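Local coordinates for uncharacterized protein (Wolinella succinogenes, PDB 3JYG) that is of unknown function but belongs to the 6-pyruvoyl tetrahydropterin synthase family and binds a zinc ion through three histidines, at residues A[16-24]-A[33-41]; A[76-85]-A[130-139]. One frame throughout, in Å; residues are numbered along the deposited sequence.

Interaction 1 of 2, residues A[16-24]-A[33-41]; sequences GHRVWSQEL and CLSCRHLHG. With ZN (zinc ion), chain G.
H17 and H40 both place CG between their own backbone N and carbonyl carbon (chi1 83° and 62°), which brings the two imidazoles side by side onto a single zinc ion. NE2 of H17 lies 2.3 Å from the zinc and NE2 of H40 2.2 Å; the edge of the H17 ring is turned toward the face of the H40 ring, planes at 70°, in an offset edge-to-face pair. H42 and two waters complete the metal site, and zinc held by three histidines is as in the 6-pyruvoyl tetrahydropterin synthase family. A second-shell bond fixes the rotation of the H40 ring: its ND1 donates to H38 O at 2.6 Å.

In the backbone, H17 and H40 form an antiparallel hydrogen-bonded pair, and V19 N continues the bonding to C36 O. R18 reaches R37 O through NH1 (2.8 Å), in the guanidinium plane and on a carbonyl lone pair, while its NH2 forms a salt bridge with D87. R37, extended from CG to NE, grips Q22 O side-on with NE and NH2; L34 CD1 and W20 O lie over opposite faces of its guanidinium, each offset toward the rim. The Q22 side chain lies against C36 CB and its OE1 accepts a weak bond from C36 N, whereas its NE2 binds a water and D62 of the second subunit. V19 CG2 meets C36 SG at 3.5 Å.

The contact joins the end of strand 3-17 to the start of strand 40-52; G16 pairs with strand 80-84 on its other edge, and M59 of the second subunit packs on V19 and Q22.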
loop_
_atom_site.group_PDB
_atom_site.type_symbol
_atom_site.label_atom_id
_atom_site.label_comp_id
_atom_site.label_asym_id
_atom_site.label_seq_id
_atom_site.Cartn_x
_atom_site.Cartn_y
_atom_site.Cartn_z
ATOM N N GLY A 16 12.116 -18.608 10.386
ATOM C CA GLY A 16 12.671 -19.483 9.331
ATOM C C GLY A 16 11.558 -20.378 8.785
ATOM O O GLY A 16 10.542 -20.601 9.462
ATOM N N HIS A 17 11.717 -20.863 7.552
ATOM C CA HIS A 17 10.800 -21.845 7.045
ATOM C C HIS A 17 11.410 -22.479 5.817
ATOM O O HIS A 17 12.535 -22.124 5.403
ATOM C CB HIS A 17 9.386 -21.237 6.767
ATOM C CG HIS A 17 9.235 -20.530 5.440
ATOM N ND1 HIS A 17 8.027 -20.463 4.776
ATOM C CD2 HIS A 17 10.120 -19.849 4.672
ATOM C CE1 HIS A 17 8.175 -19.778 3.656
ATOM N NE2 HIS A 17 9.439 -19.399 3.570
ATOM N N ARG A 18 10.660 -23.426 5.264
ATOM C CA ARG A 18 10.863 -23.836 3.893
ATOM C C ARG A 18 9.498 -24.240 3.309
ATOM O O ARG A 18 8.603 -24.665 4.039
ATOM C CB ARG A 18 11.897 -24.976 3.807
ATOM C CG ARG A 18 11.352 -26.364 4.014
ATOM C CD ARG A 18 12.439 -27.433 3.809
ATOM N NE ARG A 18 11.850 -28.770 3.663
ATOM C CZ ARG A 18 12.047 -29.576 2.613
ATOM N NH1 ARG A 18 12.807 -29.201 1.565
ATOM N NH2 ARG A 18 11.484 -30.779 2.616
ATOM N N VAL A 19 9.376 -24.101 1.999
ATOM C CA VAL A 19 8.168 -24.452 1.264
ATOM C C VAL A 19 8.516 -25.728 0.536
ATOM O O VAL A 19 9.125 -25.683 -0.517
ATOM C CB VAL A 19 7.838 -23.367 0.228
ATOM C CG1 VAL A 19 6.524 -23.701 -0.513
ATOM C CG2 VAL A 19 7.738 -22.003 0.928
ATOM N N TRP A 20 8.130 -26.848 1.120
ATOM C CA TRP A 20 8.727 -28.150 0.785
ATOM C C TRP A 20 8.188 -28.634 -0.572
ATOM O O TRP A 20 8.871 -29.319 -1.305
ATOM C CB TRP A 20 8.485 -29.157 1.931
ATOM C CG TRP A 20 7.017 -29.515 2.228
ATOM C CD1 TRP A 20 6.210 -29.014 3.250
ATOM C CD2 TRP A 20 6.205 -30.468 1.505
ATOM N NE1 TRP A 20 4.959 -29.606 3.183
ATOM C CE2 TRP A 20 4.932 -30.494 2.128
ATOM C CE3 TRP A 20 6.447 -31.312 0.386
ATOM C CZ2 TRP A 20 3.875 -31.327 1.664
ATOM C CZ3 TRP A 20 5.419 -32.138 -0.060
ATOM C CH2 TRP A 20 4.150 -32.140 0.586
ATOM N N SER A 21 6.967 -28.216 -0.887
ATOM C CA SER A 21 6.256 -28.662 -2.057
ATOM C C SER A 21 6.463 -27.786 -3.309
ATOM O O SER A 21 5.804 -28.000 -4.332
ATOM C CB SER A 21 4.769 -28.639 -1.713
ATOM O OG SER A 21 4.359 -27.308 -1.407
ATOM N N GLN A 22 7.332 -26.787 -3.235
ATOM C CA GLN A 22 7.458 -25.850 -4.339
ATOM C C GLN A 22 7.706 -26.558 -5.712
ATOM O O GLN A 22 8.603 -27.412 -5.827
ATOM C CB GLN A 22 8.574 -24.826 -4.049
ATOM C CG GLN A 22 8.724 -23.768 -5.188
ATOM C CD GLN A 22 10.047 -23.013 -5.147
ATOM O OE1 GLN A 22 11.100 -23.566 -4.747
ATOM N NE2 GLN A 22 10.007 -21.751 -5.571
ATOM N N GLU A 23 6.928 -26.206 -6.741
ATOM C CA GLU A 23 7.292 -26.608 -8.129
ATOM C C GLU A 23 7.279 -25.401 -9.075
ATOM O O GLU A 23 6.486 -24.482 -8.881
ATOM C CB GLU A 23 6.348 -27.681 -8.685
ATOM C CG GLU A 23 6.306 -28.966 -7.912
ATOM C CD GLU A 23 5.120 -29.862 -8.325
ATOM O OE1 GLU A 23 4.681 -29.812 -9.514
ATOM O OE2 GLU A 23 4.632 -30.620 -7.457
ATOM N N LEU A 24 8.132 -25.408 -10.103
ATOM C CA LEU A 24 8.168 -24.302 -11.070
ATOM C C LEU A 24 7.900 -24.729 -12.528
ATOM O O LEU A 24 8.401 -25.771 -12.986
ATOM C CB LEU A 24 9.500 -23.557 -10.988
ATOM C CG LEU A 24 9.740 -22.901 -9.629
ATOM C CD1 LEU A 24 11.153 -22.384 -9.624
ATOM C CD2 LEU A 24 8.705 -21.756 -9.413
ATOM N N CYS A 33 15.423 -23.895 -10.673
ATOM C CA CYS A 33 15.921 -24.161 -9.310
ATOM C C CYS A 33 14.845 -23.927 -8.245
ATOM O O CYS A 33 14.237 -22.854 -8.196
ATOM C CB CYS A 33 17.187 -23.340 -8.986
ATOM S SG CYS A 33 18.033 -23.878 -7.429
ATOM N N LEU A 34 14.641 -24.937 -7.396
ATOM C CA LEU A 34 13.592 -24.917 -6.361
ATOM C C LEU A 34 14.085 -24.359 -5.026
ATOM O O LEU A 34 14.032 -25.005 -3.999
ATOM C CB LEU A 34 12.971 -26.317 -6.207
ATOM C CG LEU A 34 12.387 -26.919 -7.492
ATOM C CD1 LEU A 34 12.134 -28.424 -7.330
ATOM C CD2 LEU A 34 11.107 -26.139 -7.940
ATOM N N SER A 35 14.547 -23.123 -5.075
ATOM C CA SER A 35 15.222 -22.470 -3.959
ATOM C C SER A 35 14.368 -22.316 -2.682
ATOM O O SER A 35 14.902 -22.303 -1.579
ATOM C CB SER A 35 15.792 -21.119 -4.444
ATOM O OG SER A 35 14.797 -20.090 -4.514
ATOM N N CYS A 36 13.042 -22.211 -2.828
ATOM C CA CYS A 36 12.148 -22.095 -1.682
ATOM C C CYS A 36 12.079 -23.423 -0.873
ATOM O O CYS A 36 11.690 -23.415 0.319
ATOM C CB CYS A 36 10.764 -21.659 -2.150
ATOM S SG CYS A 36 9.927 -20.305 -1.253
ATOM N N ARG A 37 12.500 -24.550 -1.496
ATOM C CA ARG A 37 12.642 -25.817 -0.732
ATOM C C ARG A 37 13.837 -25.762 0.249
ATOM O O ARG A 37 13.970 -26.636 1.132
ATOM C CB ARG A 37 12.746 -27.077 -1.651
ATOM C CG ARG A 37 11.478 -27.354 -2.471
ATOM C CD ARG A 37 11.597 -28.671 -3.257
ATOM N NE ARG A 37 10.434 -28.894 -4.121
ATOM C CZ ARG A 37 9.965 -30.096 -4.491
ATOM N NH1 ARG A 37 10.550 -31.218 -4.080
ATOM N NH2 ARG A 37 8.894 -30.180 -5.275
ATOM N N HIS A 38 14.715 -24.774 0.092
ATOM C CA HIS A 38 15.836 -24.646 1.065
ATOM C C HIS A 38 15.366 -24.146 2.418
ATOM O O HIS A 38 14.413 -23.359 2.485
ATOM C CB HIS A 38 16.922 -23.738 0.508
ATOM C CG HIS A 38 17.558 -24.285 -0.732
ATOM N ND1 HIS A 38 18.139 -23.486 -1.692
ATOM C CD2 HIS A 38 17.671 -25.560 -1.180
ATOM C CE1 HIS A 38 18.600 -24.251 -2.673
ATOM N NE2 HIS A 38 18.316 -25.508 -2.394
ATOM N N LEU A 39 15.993 -24.613 3.486
ATOM C CA LEU A 39 15.849 -23.965 4.799
ATOM C C LEU A 39 16.290 -22.522 4.621
ATOM O O LEU A 39 17.418 -22.252 4.156
ATOM C CB LEU A 39 16.749 -24.614 5.857
ATOM C CG LEU A 39 16.658 -26.120 6.163
ATOM C CD1 LEU A 39 17.410 -26.472 7.485
ATOM C CD2 LEU A 39 15.232 -26.593 6.199
ATOM N N HIS A 40 15.394 -21.593 4.936
ATOM C CA HIS A 40 15.740 -20.157 4.883
ATOM C C HIS A 40 14.863 -19.384 5.868
ATOM O O HIS A 40 14.356 -19.956 6.838
ATOM C CB HIS A 40 15.649 -19.611 3.430
ATOM C CG HIS A 40 14.283 -19.700 2.828
ATOM N ND1 HIS A 40 13.768 -20.867 2.314
ATOM C CD2 HIS A 40 13.319 -18.753 2.647
ATOM C CE1 HIS A 40 12.544 -20.649 1.858
ATOM N NE2 HIS A 40 12.257 -19.365 2.026
ATOM N N GLY A 41 14.702 -18.093 5.636
ATOM C CA GLY A 41 13.921 -17.257 6.536
ATOM C C GLY A 41 13.551 -15.954 5.870
ATOM O O GLY A 41 13.936 -15.711 4.704
HETATM ZN ZN ZN G . 10.391 -18.331 1.706
HETATM O O HOH W 1 12.095 -19.920 -6.007
HETATM O O HOH W 2 8.043 -17.689 1.159
HETATM O O HOH W 3 11.002 -17.363 -0.382
#

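Interaction 2 of 2, residues A[76-85]-A[130-139]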
loop_
_atom_site.group_PDB
_atom_site.type_symbol
_atom_site.label_atom_id
_atom_site.label_comp_id
_atom_site.label_asym_id
_atom_site.label_seq_id
_atom_site.Cartn_x
_atom_site.Cartn_y
_atom_site.Cartn_z
ATOM N N VAL A 76 4.418 -16.227 19.930
ATOM C CA VAL A 76 4.313 -17.520 19.246
ATOM C C VAL A 76 5.166 -17.680 17.985
ATOM O O VAL A 76 5.810 -18.732 17.827
ATOM C CB VAL A 76 2.831 -17.936 18.965
ATOM C CG1 VAL A 76 2.778 -19.274 18.164
ATOM C CG2 VAL A 76 2.042 -18.013 20.335
ATOM N N LEU A 77 5.165 -16.663 17.112
ATOM C CA LEU A 77 5.816 -16.753 15.804
ATOM C C LEU A 77 7.183 -16.093 15.692
ATOM O O LEU A 77 7.998 -16.543 14.910
ATOM C CB LEU A 77 4.899 -16.218 14.694
ATOM C CG LEU A 77 3.476 -16.799 14.660
ATOM C CD1 LEU A 77 2.706 -16.120 13.545
ATOM C CD2 LEU A 77 3.518 -18.304 14.395
ATOM N N ASP A 78 7.462 -15.053 16.481
ATOM C CA ASP A 78 8.715 -14.309 16.261
ATOM C C ASP A 78 9.916 -15.136 16.700
ATOM O O ASP A 78 9.879 -15.737 17.765
ATOM C CB ASP A 78 8.721 -12.977 16.991
ATOM C CG ASP A 78 9.974 -12.158 16.679
ATOM O OD1 ASP A 78 10.269 -11.878 15.480
ATOM O OD2 ASP A 78 10.713 -11.853 17.653
ATOM N N HIS A 79 10.968 -15.148 15.874
ATOM C CA HIS A 79 12.182 -15.904 16.181
ATOM C C HIS A 79 11.942 -17.398 16.253
ATOM O O HIS A 79 12.503 -18.089 17.112
ATOM C CB HIS A 79 12.864 -15.348 17.458
ATOM C CG HIS A 79 13.665 -14.105 17.188
ATOM N ND1 HIS A 79 13.083 -12.895 16.864
ATOM C CD2 HIS A 79 15.004 -13.911 17.106
ATOM C CE1 HIS A 79 14.031 -12.011 16.602
ATOM N NE2 HIS A 79 15.206 -12.597 16.755
ATOM N N ARG A 80 11.090 -17.903 15.370
ATOM C CA ARG A 80 10.798 -19.348 15.359
ATOM C C ARG A 80 11.013 -19.925 13.962
ATOM O O ARG A 80 11.123 -19.178 12.990
ATOM C CB ARG A 80 9.348 -19.602 15.743
ATOM C CG ARG A 80 8.890 -18.967 17.033
ATOM C CD ARG A 80 9.450 -19.656 18.264
ATOM N NE ARG A 80 8.930 -18.921 19.433
ATOM C CZ ARG A 80 9.200 -19.209 20.693
ATOM N NH1 ARG A 80 9.926 -20.276 20.998
ATOM N NH2 ARG A 80 8.666 -18.455 21.659
ATOM N N PHE A 81 11.065 -21.247 13.859
ATOM C CA PHE A 81 11.045 -21.895 12.560
ATOM C C PHE A 81 9.644 -22.567 12.331
ATOM O O PHE A 81 9.226 -23.469 13.093
ATOM C CB PHE A 81 12.170 -22.921 12.472
ATOM C CG PHE A 81 12.311 -23.571 11.093
ATOM C CD1 PHE A 81 11.404 -24.558 10.680
ATOM C CD2 PHE A 81 13.388 -23.247 10.274
ATOM C CE1 PHE A 81 11.505 -25.182 9.413
ATOM C CE2 PHE A 81 13.541 -23.863 9.005
ATOM C CZ PHE A 81 12.563 -24.846 8.572
ATOM N N ILE A 82 8.960 -22.157 11.278
ATOM C CA ILE A 82 7.582 -22.663 11.028
ATOM C C ILE A 82 7.662 -23.860 10.080
ATOM O O ILE A 82 8.226 -23.789 8.993
ATOM C CB ILE A 82 6.631 -21.598 10.395
ATOM C CG1 ILE A 82 6.636 -20.284 11.215
ATOM C CG2 ILE A 82 5.196 -22.186 10.228
ATOM C CD1 ILE A 82 5.791 -19.141 10.572
ATOM N N ILE A 83 7.126 -24.987 10.522
ATOM C CA ILE A 83 7.271 -26.217 9.745
ATOM C C ILE A 83 5.918 -26.920 9.570
ATOM O O ILE A 83 5.135 -27.044 10.513
ATOM C CB ILE A 83 8.303 -27.141 10.356
ATOM C CG1 ILE A 83 8.673 -28.280 9.384
ATOM C CG2 ILE A 83 7.781 -27.660 11.732
ATOM C CD1 ILE A 83 9.872 -29.214 9.867
ATOM N N ASP A 84 5.646 -27.348 8.331
ATOM C CA ASP A 84 4.478 -28.160 8.047
ATOM C C ASP A 84 4.642 -29.512 8.777
ATOM O O ASP A 84 5.684 -30.160 8.684
ATOM C CB ASP A 84 4.328 -28.283 6.503
ATOM C CG ASP A 84 3.060 -29.041 6.048
ATOM O OD1 ASP A 84 2.335 -29.646 6.844
ATOM O OD2 ASP A 84 2.792 -29.034 4.830
ATOM N N ILE A 85 3.631 -29.893 9.573
ATOM C CA ILE A 85 3.534 -31.278 10.072
ATOM C C ILE A 85 3.838 -32.321 8.972
ATOM O O ILE A 85 4.408 -33.358 9.259
ATOM C CB ILE A 85 2.152 -31.569 10.772
ATOM C CG1 ILE A 85 2.123 -32.900 11.534
ATOM C CG2 ILE A 85 0.928 -31.424 9.806
ATOM C CD1 ILE A 85 3.067 -32.938 12.766
ATOM N N GLU A 130 12.592 -25.784 21.153
ATOM C CA GLU A 130 11.909 -24.513 21.421
ATOM C C GLU A 130 11.667 -23.692 20.148
ATOM O O GLU A 130 10.727 -22.896 20.116
ATOM C CB GLU A 130 12.600 -23.648 22.490
ATOM C CG GLU A 130 12.661 -24.347 23.862
ATOM C CD GLU A 130 11.595 -23.887 24.873
ATOM O OE1 GLU A 130 10.447 -23.545 24.493
ATOM O OE2 GLU A 130 11.925 -23.864 26.087
ATOM N N SER A 131 12.483 -23.896 19.107
ATOM C CA SER A 131 12.316 -23.115 17.847
ATOM C C SER A 131 11.034 -23.406 17.067
ATOM O O SER A 131 10.504 -22.545 16.404
ATOM C CB SER A 131 13.461 -23.363 16.889
ATOM O OG SER A 131 14.698 -23.334 17.539
ATOM N N PHE A 132 10.525 -24.630 17.119
ATOM C CA PHE A 132 9.534 -25.033 16.107
ATOM C C PHE A 132 8.098 -24.658 16.404
ATOM O O PHE A 132 7.630 -24.830 17.540
ATOM C CB PHE A 132 9.597 -26.540 15.880
ATOM C CG PHE A 132 10.826 -26.975 15.179
ATOM C CD1 PHE A 132 11.029 -26.654 13.829
ATOM C CD2 PHE A 132 11.827 -27.705 15.871
ATOM C CE1 PHE A 132 12.185 -27.050 13.182
ATOM C CE2 PHE A 132 12.978 -28.108 15.195
ATOM C CZ PHE A 132 13.149 -27.805 13.878
ATOM N N VAL A 133 7.422 -24.124 15.371
ATOM C CA VAL A 133 5.992 -23.893 15.426
ATOM C C VAL A 133 5.449 -24.819 14.360
ATOM O O VAL A 133 5.795 -24.678 13.185
ATOM C CB VAL A 133 5.649 -22.435 15.072
ATOM C CG1 VAL A 133 4.162 -22.275 14.805
ATOM C CG2 VAL A 133 6.064 -21.506 16.253
ATOM N N VAL A 134 4.646 -25.793 14.785
ATOM C CA VAL A 134 4.205 -26.812 13.851
ATOM C C VAL A 134 2.805 -26.480 13.369
ATOM O O VAL A 134 1.930 -26.201 14.188
ATOM C CB VAL A 134 4.288 -28.242 14.454
ATOM C CG1 VAL A 134 3.837 -29.305 13.412
ATOM C CG2 VAL A 134 5.726 -28.534 14.953
ATOM N N VAL A 135 2.595 -26.504 12.046
ATOM C CA VAL A 135 1.291 -26.079 11.486
ATOM C C VAL A 135 0.786 -27.114 10.480
ATOM O O VAL A 135 1.571 -27.860 9.937
ATOM C CB VAL A 135 1.339 -24.649 10.799
ATOM C CG1 VAL A 135 1.489 -23.467 11.866
ATOM C CG2 VAL A 135 2.384 -24.594 9.631
ATOM N N ARG A 136 -0.504 -27.103 10.172
ATOM C CA ARG A 136 -1.060 -28.103 9.240
ATOM C C ARG A 136 -1.225 -27.567 7.825
ATOM O O ARG A 136 -2.341 -27.624 7.289
ATOM C CB ARG A 136 -2.451 -28.571 9.748
ATOM C CG ARG A 136 -2.448 -29.325 11.093
ATOM C CD ARG A 136 -3.935 -29.718 11.513
ATOM N NE ARG A 136 -4.519 -30.590 10.508
ATOM C CZ ARG A 136 -5.824 -30.728 10.207
ATOM N NH1 ARG A 136 -6.781 -30.036 10.821
ATOM N NH2 ARG A 136 -6.135 -31.573 9.240
ATOM N N PHE A 137 -0.154 -27.009 7.240
ATOM C CA PHE A 137 -0.192 -26.430 5.913
ATOM C C PHE A 137 1.227 -26.114 5.529
ATOM O O PHE A 137 2.089 -25.916 6.409
ATOM C CB PHE A 137 -1.036 -25.127 5.810
ATOM C CG PHE A 137 -0.704 -24.054 6.840
ATOM C CD1 PHE A 137 -1.561 -23.843 7.945
ATOM C CD2 PHE A 137 0.397 -23.212 6.693
ATOM C CE1 PHE A 137 -1.273 -22.844 8.920
ATOM C CE2 PHE A 137 0.685 -22.197 7.639
ATOM C CZ PHE A 137 -0.144 -22.007 8.753
ATOM N N VAL A 138 1.470 -26.034 4.227
ATOM C CA VAL A 138 2.803 -25.630 3.734
ATOM C C VAL A 138 2.891 -24.140 3.998
ATOM O O VAL A 138 2.014 -23.371 3.574
ATOM C CB VAL A 138 2.997 -25.982 2.248
ATOM C CG1 VAL A 138 1.971 -25.196 1.325
ATOM C CG2 VAL A 138 4.419 -25.698 1.794
ATOM N N PRO A 139 3.929 -23.713 4.740
ATOM C CA PRO A 139 3.893 -22.296 5.231
ATOM C C PRO A 139 4.330 -21.261 4.174
ATOM O O PRO A 139 5.334 -20.543 4.378
ATOM C CB PRO A 139 4.850 -22.304 6.439
ATOM C CG PRO A 139 5.854 -23.468 6.103
ATOM C CD PRO A 139 5.041 -24.510 5.311
HETATM O O HOH W 4 10.581 -20.684 23.708
#
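Strands 80-84 and 132-135 run parallel, their axes 4.7 Å apart at 25°, in a register that sets F81 beside F132 and D84 beside V135. F81, I83 and I85 alternate with S131, V133 and V135 in five backbone hydrogen bonds, from F81 N to S131 O at one end to I85 N to V135 O at the other.

On one face F81 and F132 lie side by side, pointing the same way. F81 CD1 comes to the edge of the F132 ring, 3.6 Å from F132 CE1, but the two rings meet obliquely, planes at 75°. I83 continues this face: its CG2 branch touches V134 CG2 (3.9 Å) and F132 CD1, and V134 CG1 goes on to meet I85 CD1. The other face carries I82, whose CG2, anti to the backbone N, touches both V135 CG2 at 3.7 Å and P139 CB. V133 reaches back to residues 76-80, with CG1 against L77 CD2 and CG2 against R80 CB.

R80 bends at chi2 (-73°), bringing NH1 to E130 O at 2.9 Å, a bond made from above the carbonyl plane. A water links the same NH1 to E130 OE1, which also forms a salt bridge with R112.

The face of F81, F132, I83 and V134 is therefore apolar, while that of I82, V133 and V135 also takes in the buried carboxylate of D84. This carboxylate is satisfied by D86 N at OD1 and W20 NE1 at OD2, and the bond to E130 O ties R80 to the last residues of 123-131.

Overall arrangement
From the N terminus, strand 3-17 leads into 16-24, and interaction 1 closes a short loop by returning the chain at 33-41 into strand 40-52, with helix 26-29 between. The chain then passes through helix 67-77 to 76-85, where interaction 2 opens; it closes at 130-139 after a longer excursion through helix 90-93, strands 103-105 and 110-113 and helix 123-131, which leads straight into strand 132-135. The two loops follow in series, neither nested nor crossed. Strands 3-17 and 80-84 are sheet neighbours, G16 N lying 2.8 Å from R80 O, and H17 ND1 makes a weak hydrogen bond to P139 O. Together they tie the zinc-bearing end of the sheet to its parallel strand pair.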